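Local coordinates for protein PA-I Galactophilic Lectin (PDB 6YGQ) that probably binds galactose-type sugars through a bound calcium ion, as a PllA-like lectin domain of the PA-IL family, at residues E48-L53 / W106-E111; L88-G93 / G112-F117. All coordinates share one frame; numbering follows the deposited sequence.

Contact 1: E48-L53 / W106-E111; sequences EIITIL and WSVPAE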
ATOM      1  N   GLU A  48     -16.933  16.029   0.696  1.00 36.02           N
ATOM      2  CA  GLU A  48     -15.549  16.273   0.321  1.00 33.85           C
ATOM      3  C   GLU A  48     -14.917  14.975  -0.173  1.00 31.62           C
ATOM      4  O   GLU A  48     -15.316  13.876   0.221  1.00 31.77           O
ATOM      5  CB  GLU A  48     -14.767  16.837   1.510  1.00 31.58           C
ATOM      6  CG  GLU A  48     -15.240  18.223   1.950  1.00 35.22           C
ATOM      7  CD  GLU A  48     -14.511  18.751   3.177  1.00 37.09           C
ATOM      8  OE1 GLU A  48     -13.869  17.952   3.890  1.00 36.32           O
ATOM      9  OE2 GLU A  48     -14.585  19.972   3.431  1.00 39.62           O
ATOM     10  N   ILE A  49     -13.935  15.106  -1.061  1.00 24.94           N
ATOM     11  CA  ILE A  49     -13.233  13.961  -1.633  1.00 22.33           C
ATOM     12  C   ILE A  49     -11.793  14.000  -1.139  1.00 21.56           C
ATOM     13  O   ILE A  49     -11.095  15.005  -1.320  1.00 23.65           O
ATOM     14  CB  ILE A  49     -13.286  13.964  -3.169  1.00 23.66           C
ATOM     15  CG1 ILE A  49     -14.735  14.017  -3.653  1.00 25.56           C
ATOM     16  CG2 ILE A  49     -12.587  12.729  -3.723  1.00 22.37           C
ATOM     17  CD1 ILE A  49     -14.876  14.134  -5.159  1.00 27.86           C
ATOM     18  N   ILE A  50     -11.347  12.904  -0.523  1.00 19.26           N
ATOM     19  CA  ILE A  50      -9.992  12.806  -0.007  1.00 19.74           C
ATOM     20  C   ILE A  50      -9.375  11.489  -0.455  1.00 19.38           C
ATOM     21  O   ILE A  50     -10.070  10.534  -0.811  1.00 19.76           O
ATOM     22  CB  ILE A  50      -9.935  12.926   1.534  1.00 18.73           C
ATOM     23  CG1 ILE A  50     -10.698  11.785   2.209  1.00 19.17           C
ATOM     24  CG2 ILE A  50     -10.490  14.271   1.981  1.00 18.32           C
ATOM     25  CD1 ILE A  50     -10.413  11.663   3.695  1.00 18.08           C
ATOM     26  N   THR A  51      -8.047  11.451  -0.427  1.00 16.68           N
ATOM     27  CA  THR A  51      -7.286  10.249  -0.733  1.00 16.76           C
ATOM     28  C   THR A  51      -6.353   9.958   0.430  1.00 15.99           C
ATOM     29  O   THR A  51      -5.644  10.853   0.902  1.00 17.35           O
ATOM     30  CB  THR A  51      -6.495  10.409  -2.034  1.00 17.53           C
ATOM     31  OG1 THR A  51      -7.399  10.390  -3.147  1.00 17.58           O
ATOM     32  CG2 THR A  51      -5.475   9.288  -2.179  1.00 17.61           C
ATOM     33  N   ILE A  52      -6.360   8.712   0.892  1.00 15.17           N
ATOM     34  CA  ILE A  52      -5.501   8.264   1.982  1.00 14.41           C
ATOM     35  C   ILE A  52      -4.550   7.212   1.427  1.00 15.08           C
ATOM     36  O   ILE A  52      -4.979   6.293   0.720  1.00 16.03           O
ATOM     37  CB  ILE A  52      -6.319   7.701   3.159  1.00 14.39           C
ATOM     38  CG1 ILE A  52      -7.385   8.706   3.604  1.00 13.72           C
ATOM     39  CG2 ILE A  52      -5.398   7.357   4.322  1.00 14.31           C
ATOM     40  CD1 ILE A  52      -8.541   8.077   4.362  1.00 12.98           C
ATOM     41  N   LEU A  53      -3.261   7.355   1.742  1.00 14.41           N
ATOM     42  CA  LEU A  53      -2.221   6.437   1.295  1.00 14.46           C
ATOM     43  C   LEU A  53      -1.381   6.006   2.487  1.00 13.10           C
ATOM     44  O   LEU A  53      -1.065   6.826   3.353  1.00 13.69           O
ATOM     45  CB  LEU A  53      -1.319   7.089   0.247  1.00 16.82           C
ATOM     46  CG  LEU A  53      -2.028   7.754  -0.931  1.00 20.23           C
ATOM     47  CD1 LEU A  53      -1.035   8.571  -1.743  1.00 23.01           C
ATOM     48  CD2 LEU A  53      -2.710   6.706  -1.791  1.00 20.53           C
ATOM     49  N   TRP A 106     -12.055   9.137  -2.036  1.00 23.42           N
ATOM     50  CA  TRP A 106     -13.126   8.735  -1.136  1.00 21.60           C
ATOM     51  C   TRP A 106     -14.066   9.908  -0.916  1.00 21.65           C
ATOM     52  O   TRP A 106     -13.649  10.963  -0.426  1.00 21.54           O
ATOM     53  CB  TRP A 106     -12.534   8.267   0.190  1.00 19.46           C
ATOM     54  CG  TRP A 106     -13.535   7.819   1.209  1.00 20.32           C
ATOM     55  CD1 TRP A 106     -14.749   7.246   0.974  1.00 22.09           C
ATOM     56  CD2 TRP A 106     -13.397   7.897   2.633  1.00 20.77           C
ATOM     57  NE1 TRP A 106     -15.379   6.964   2.164  1.00 22.68           N
ATOM     58  CE2 TRP A 106     -14.569   7.354   3.197  1.00 22.13           C
ATOM     59  CE3 TRP A 106     -12.397   8.372   3.487  1.00 20.58           C
ATOM     60  CZ2 TRP A 106     -14.766   7.275   4.574  1.00 22.16           C
ATOM     61  CZ3 TRP A 106     -12.595   8.293   4.853  1.00 20.33           C
ATOM     62  CH2 TRP A 106     -13.769   7.747   5.383  1.00 21.18           C
ATOM     63  N   SER A 107     -15.330   9.749  -1.271  1.00 26.22           N
ATOM     64  CA  SER A 107     -16.312  10.778  -0.974  1.00 29.75           C
ATOM     65  C   SER A 107     -16.738  10.616   0.473  1.00 28.90           C
ATOM     66  O   SER A 107     -17.450   9.663   0.825  1.00 31.09           O
ATOM     67  CB  SER A 107     -17.503  10.719  -1.916  1.00 35.72           C
ATOM     68  OG  SER A 107     -18.334  11.856  -1.741  1.00 40.39           O
ATOM     69  N   VAL A 108     -16.322  11.551   1.321  1.00 23.29           N
ATOM     70  CA  VAL A 108     -16.516  11.449   2.766  1.00 21.85           C
ATOM     71  C   VAL A 108     -18.006  11.358   3.063  1.00 21.80           C
ATOM     72  O   VAL A 108     -18.787  12.211   2.596  1.00 23.77           O
ATOM     73  CB  VAL A 108     -15.880  12.656   3.480  1.00 23.20           C
ATOM     74  CG1 VAL A 108     -16.122  12.572   4.980  1.00 24.19           C
ATOM     75  CG2 VAL A 108     -14.388  12.726   3.175  1.00 20.81           C
ATOM     76  N   PRO A 109     -18.459  10.358   3.825  1.00 25.38           N
ATOM     77  CA  PRO A 109     -19.904  10.180   4.006  1.00 29.83           C
ATOM     78  C   PRO A 109     -20.506  10.986   5.146  1.00 31.53           C
ATOM     79  O   PRO A 109     -21.730  11.143   5.199  1.00 33.61           O
ATOM     80  CB  PRO A 109     -20.033   8.672   4.270  1.00 29.87           C
ATOM     81  CG  PRO A 109     -18.748   8.311   4.950  1.00 26.52           C
ATOM     82  CD  PRO A 109     -17.684   9.240   4.400  1.00 24.62           C
ATOM     83  N   ALA A 110     -19.687  11.504   6.059  1.00 33.56           N
ATOM     84  CA  ALA A 110     -20.230  12.215   7.206  1.00 36.19           C
ATOM     85  C   ALA A 110     -19.260  13.287   7.676  1.00 36.95           C
ATOM     86  O   ALA A 110     -18.058  13.234   7.404  1.00 36.68           O
ATOM     87  CB  ALA A 110     -20.548  11.251   8.360  1.00 35.65           C
ATOM     88  N   GLU A 111     -19.808  14.264   8.393  1.00 35.96           N
ATOM     89  CA  GLU A 111     -19.015  15.351   8.950  1.00 36.93           C
ATOM     90  C   GLU A 111     -18.366  14.912  10.255  1.00 32.60           C
ATOM     91  O   GLU A 111     -19.002  14.283  11.104  1.00 30.31           O
ATOM     92  CB  GLU A 111     -19.898  16.576   9.188  1.00 42.30           C
ATOM     93  CG  GLU A 111     -19.169  17.797   9.719  1.00 44.27           C
ATOM     94  CD  GLU A 111     -20.091  18.991   9.880  1.00 44.70           C
ATOM     95  OE1 GLU A 111     -21.023  18.912  10.708  1.00 44.71           O
ATOM     96  OE2 GLU A 111     -19.890  20.007   9.181  1.00 44.21           O
TER

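Contact 2: L88-G93 / G112-F117; sequences LQARLG and GTLTLF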
ATOM      1  N   LEU A  88      -5.179  -1.051   8.554  1.00 13.50           N
ATOM      2  CA  LEU A  88      -5.390   0.382   8.676  1.00 13.44           C
ATOM      3  C   LEU A  88      -6.838   0.712   8.344  1.00 13.76           C
ATOM      4  O   LEU A  88      -7.337   0.356   7.269  1.00 14.69           O
ATOM      5  CB  LEU A  88      -4.458   1.171   7.757  1.00 13.53           C
ATOM      6  CG  LEU A  88      -4.663   2.689   7.795  1.00 14.43           C
ATOM      7  CD1 LEU A  88      -4.325   3.250   9.175  1.00 14.90           C
ATOM      8  CD2 LEU A  88      -3.830   3.368   6.715  1.00 16.21           C
ATOM      9  N   GLN A  89      -7.497   1.401   9.265  1.00 16.17           N
ATOM     10  CA  GLN A  89      -8.882   1.801   9.113  1.00 16.40           C
ATOM     11  C   GLN A  89      -9.012   3.262   9.508  1.00 15.18           C
ATOM     12  O   GLN A  89      -8.130   3.840  10.149  1.00 14.72           O
ATOM     13  CB  GLN A  89      -9.805   0.924   9.963  1.00 19.29           C
ATOM     14  CG  GLN A  89      -9.454  -0.553   9.877  1.00 21.77           C
ATOM     15  CD  GLN A  89     -10.663  -1.453   9.950  1.00 21.90           C
ATOM     16  OE1 GLN A  89     -11.724  -1.054  10.433  1.00 20.96           O
ATOM     17  NE2 GLN A  89     -10.509  -2.684   9.476  1.00 22.80           N
ATOM     18  N   ALA A  90     -10.125   3.853   9.093  1.00 14.91           N
ATOM     19  CA  ALA A  90     -10.476   5.221   9.430  1.00 16.83           C
ATOM     20  C   ALA A  90     -11.664   5.198  10.378  1.00 17.86           C
ATOM     21  O   ALA A  90     -12.554   4.352  10.254  1.00 16.25           O
ATOM     22  CB  ALA A  90     -10.814   6.027   8.175  1.00 17.55           C
ATOM     23  N   ARG A  91     -11.660   6.113  11.341  1.00 22.52           N
ATOM     24  CA  ARG A  91     -12.788   6.312  12.239  1.00 26.56           C
ATOM     25  C   ARG A  91     -13.305   7.727  12.038  1.00 26.72           C
ATOM     26  O   ARG A  91     -12.530   8.689  12.068  1.00 22.96           O
ATOM     27  CB  ARG A  91     -12.400   6.081  13.700  1.00 30.24           C
ATOM     28  CG  ARG A  91     -13.569   6.229  14.669  1.00 34.19           C
ATOM     29  CD  ARG A  91     -13.594   5.110  15.703  1.00 35.29           C
ATOM     30  NE  ARG A  91     -12.338   5.016  16.445  1.00 36.93           N
ATOM     31  CZ  ARG A  91     -11.627   3.899  16.601  1.00 36.25           C
ATOM     32  NH1 ARG A  91     -12.033   2.752  16.069  1.00 33.60           N
ATOM     33  NH2 ARG A  91     -10.499   3.931  17.296  1.00 38.09           N
ATOM     34  N   LEU A  92     -14.611   7.845  11.824  1.00 25.89           N
ATOM     35  CA  LEU A  92     -15.248   9.124  11.530  1.00 23.18           C
ATOM     36  C   LEU A  92     -16.676   9.026  12.041  1.00 22.90           C
ATOM     37  O   LEU A  92     -17.416   8.136  11.617  1.00 21.23           O
ATOM     38  CB  LEU A  92     -15.210   9.411  10.028  1.00 22.15           C
ATOM     39  CG  LEU A  92     -15.775  10.739   9.527  1.00 25.80           C
ATOM     40  CD1 LEU A  92     -14.844  11.893   9.846  1.00 27.58           C
ATOM     41  CD2 LEU A  92     -16.032  10.647   8.025  1.00 27.66           C
ATOM     42  N   GLY A  93     -17.045   9.900  12.971  1.00 29.46           N
ATOM     43  CA  GLY A  93     -18.400   9.870  13.503  1.00 34.05           C
ATOM     44  C   GLY A  93     -18.795   8.542  14.111  1.00 35.74           C
ATOM     45  O   GLY A  93     -19.914   8.063  13.885  1.00 39.77           O
ATOM     46  N   GLY A 112     -17.095  15.244  10.408  1.00 27.63           N
ATOM     47  CA  GLY A 112     -16.374  14.894  11.613  1.00 25.46           C
ATOM     48  C   GLY A 112     -14.883  15.025  11.406  1.00 23.42           C
ATOM     49  O   GLY A 112     -14.404  15.362  10.323  1.00 24.01           O
ATOM     50  N   THR A 113     -14.154  14.750  12.485  1.00 23.47           N
ATOM     51  CA  THR A 113     -12.699  14.770  12.460  1.00 22.99           C
ATOM     52  C   THR A 113     -12.179  13.368  12.174  1.00 21.51           C
ATOM     53  O   THR A 113     -12.653  12.388  12.763  1.00 21.60           O
ATOM     54  CB  THR A 113     -12.135  15.286  13.782  1.00 25.80           C
ATOM     55  OG1 THR A 113     -12.621  16.612  14.017  1.00 29.21           O
ATOM     56  CG2 THR A 113     -10.611  15.305  13.745  1.00 25.40           C
ATOM     57  N   LEU A 114     -11.202  13.283  11.278  1.00 17.79           N
ATOM     58  CA  LEU A 114     -10.687  12.004  10.817  1.00 16.99           C
ATOM     59  C   LEU A 114      -9.697  11.423  11.816  1.00 17.02           C
ATOM     60  O   LEU A 114      -8.721  12.078  12.196  1.00 16.86           O
ATOM     61  CB  LEU A 114     -10.011  12.170   9.456  1.00 17.22           C
ATOM     62  CG  LEU A 114      -9.273  10.957   8.886  1.00 17.83           C
ATOM     63  CD1 LEU A 114     -10.253   9.832   8.609  1.00 17.92           C
ATOM     64  CD2 LEU A 114      -8.507  11.329   7.622  1.00 19.21           C
ATOM     65  N   THR A 115      -9.952  10.186  12.227  1.00 17.58           N
ATOM     66  CA  THR A 115      -9.007   9.384  12.988  1.00 16.63           C
ATOM     67  C   THR A 115      -8.568   8.203  12.134  1.00 16.18           C
ATOM     68  O   THR A 115      -9.358   7.654  11.358  1.00 16.35           O
ATOM     69  CB  THR A 115      -9.630   8.899  14.297  1.00 17.25           C
ATOM     70  OG1 THR A 115      -9.697   9.998  15.215  1.00 17.60           O
ATOM     71  CG2 THR A 115      -8.810   7.779  14.919  1.00 19.14           C
ATOM     72  N   LEU A 116      -7.298   7.838  12.257  1.00 16.81           N
ATOM     73  CA  LEU A 116      -6.734   6.670  11.596  1.00 14.66           C
ATOM     74  C   LEU A 116      -6.204   5.745  12.680  1.00 14.44           C
ATOM     75  O   LEU A 116      -5.510   6.198  13.597  1.00 15.25           O
ATOM     76  CB  LEU A 116      -5.632   7.076  10.618  1.00 13.77           C
ATOM     77  CG  LEU A 116      -6.105   8.000   9.491  1.00 16.27           C
ATOM     78  CD1 LEU A 116      -4.935   8.710   8.824  1.00 18.24           C
ATOM     79  CD2 LEU A 116      -6.911   7.213   8.467  1.00 17.32           C
ATOM     80  N   PHE A 117      -6.550   4.464  12.600  1.00 13.60           N
ATOM     81  CA  PHE A 117      -6.200   3.541  13.667  1.00 14.42           C
ATOM     82  C   PHE A 117      -5.824   2.182  13.099  1.00 14.75           C
ATOM     83  O   PHE A 117      -6.210   1.816  11.985  1.00 14.99           O
ATOM     84  CB  PHE A 117      -7.348   3.419  14.703  1.00 15.22           C
ATOM     85  CG  PHE A 117      -8.538   2.623  14.232  1.00 16.92           C
ATOM     86  CD1 PHE A 117      -9.537   3.217  13.477  1.00 19.08           C
ATOM     87  CD2 PHE A 117      -8.671   1.286  14.570  1.00 17.31           C
ATOM     88  CE1 PHE A 117     -10.637   2.487  13.054  1.00 19.81           C
ATOM     89  CE2 PHE A 117      -9.765   0.548  14.148  1.00 17.76           C
ATOM     90  CZ  PHE A 117     -10.750   1.150  13.391  1.00 18.28           C
TER
HETATM   91  O   HOH W   1     -15.690  12.411  13.998  1.00 24.34           O

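Contact 1: E48-L53 / W106-E111
The indole of W106 is met obliquely by the methyl ends of I50 and I52. CE3 of W106 takes most of the touch, 3.8 Å from I50 CD1 and 4.0 Å from I52 CD1. The indole runs alongside I50 and alongside I52, pointing as they do, its CG anti to the W106 backbone N (chi1 -180°), which carries the ring next to both isoleucines. Beyond the two segments, the Y97 ring meets the indole with the planes inclined at about 55°, and K103 makes a cation-pi contact with it. I50 also sets CG1 against V108 CG2, and L44 packs on both residues. The framework is an antiparallel pairing within one sheet of a β-sandwich, as in PA-IL-like lectins: I50 and W106 form a hydrogen-bonded pair, I49 and S107 a non-hydrogen-bonded one. W106 N donates to I50 O at 2.7 Å, and I50 N to W106 O at 3.0 Å. Where strand pairing ends, V108 N still reaches E48 O at 2.8 Å, almost straight (170°), and V108 CG2 sits 3.3 Å from that same oxygen. E48 OE1 forms a salt bridge with R138 and takes a hydrogen bond from the backbone N of K45.

Contact 2: L88-G93 / G112-F117
R91 lays its guanidinium over one face of the F117 ring, planes 27° apart, in a stacked cation-pi arrangement with R91 CZ 4.0 Å from the ring centroid. The two side chains cross at about a right angle. NH1 of R91 comes lowest, 3.3 Å from F117 CE1, displaced toward the rim. The arginine bends at chi2 and chi3, which folds the guanidinium back above the phenyl, while F117 CG lies between its backbone N and carbonyl carbon (chi1 74°), bringing the ring across to strand 88-92. N96 OD1 accepts a hydrogen bond from NH1, which, with the stack, limits how the guanidinium can turn. Q89 crosses the phenyl obliquely, its CB 3.6 Å from F117 CZ, while A90 O approaches the ring edge near its plane. These residues belong to two antiparallel neighbours in the four-stranded sheet, in which 88-92 lies between 112-118 and 95-98. Paired backbone bonds join Q89 with F117 and R91 with T115. On the other sheet face, A90 CB packs 3.9 Å from L114 CD1, with L116 CD2 close by; W26 and V30 of strand 24-31 touch L116. Near the far end, a water accepts from G93 N and donates to T113 O.

How the contacts relate
Contacts 1 and 2 belong to different sheets of the domain, and their centres lie about 10 Å apart. They meet through L92 of contact 2, whose CD2 lies 3.6 Å from V108 CG1 and 3.3 Å from A110 O of contact 1. The chain makes this proximity natural: 106-111 leads directly into 112-117, so this connection carries the chain from one sheet to the other, and the segments of the two contacts alternate in sequence. The calcium site, made by N60, D120, Q124, D127 and N128, lies beyond the F117 end of contact 2; the F117 side chain is about 12 Å from the ion. Strand 112-118 runs on toward D120, linking contact 2 to that site along the chain.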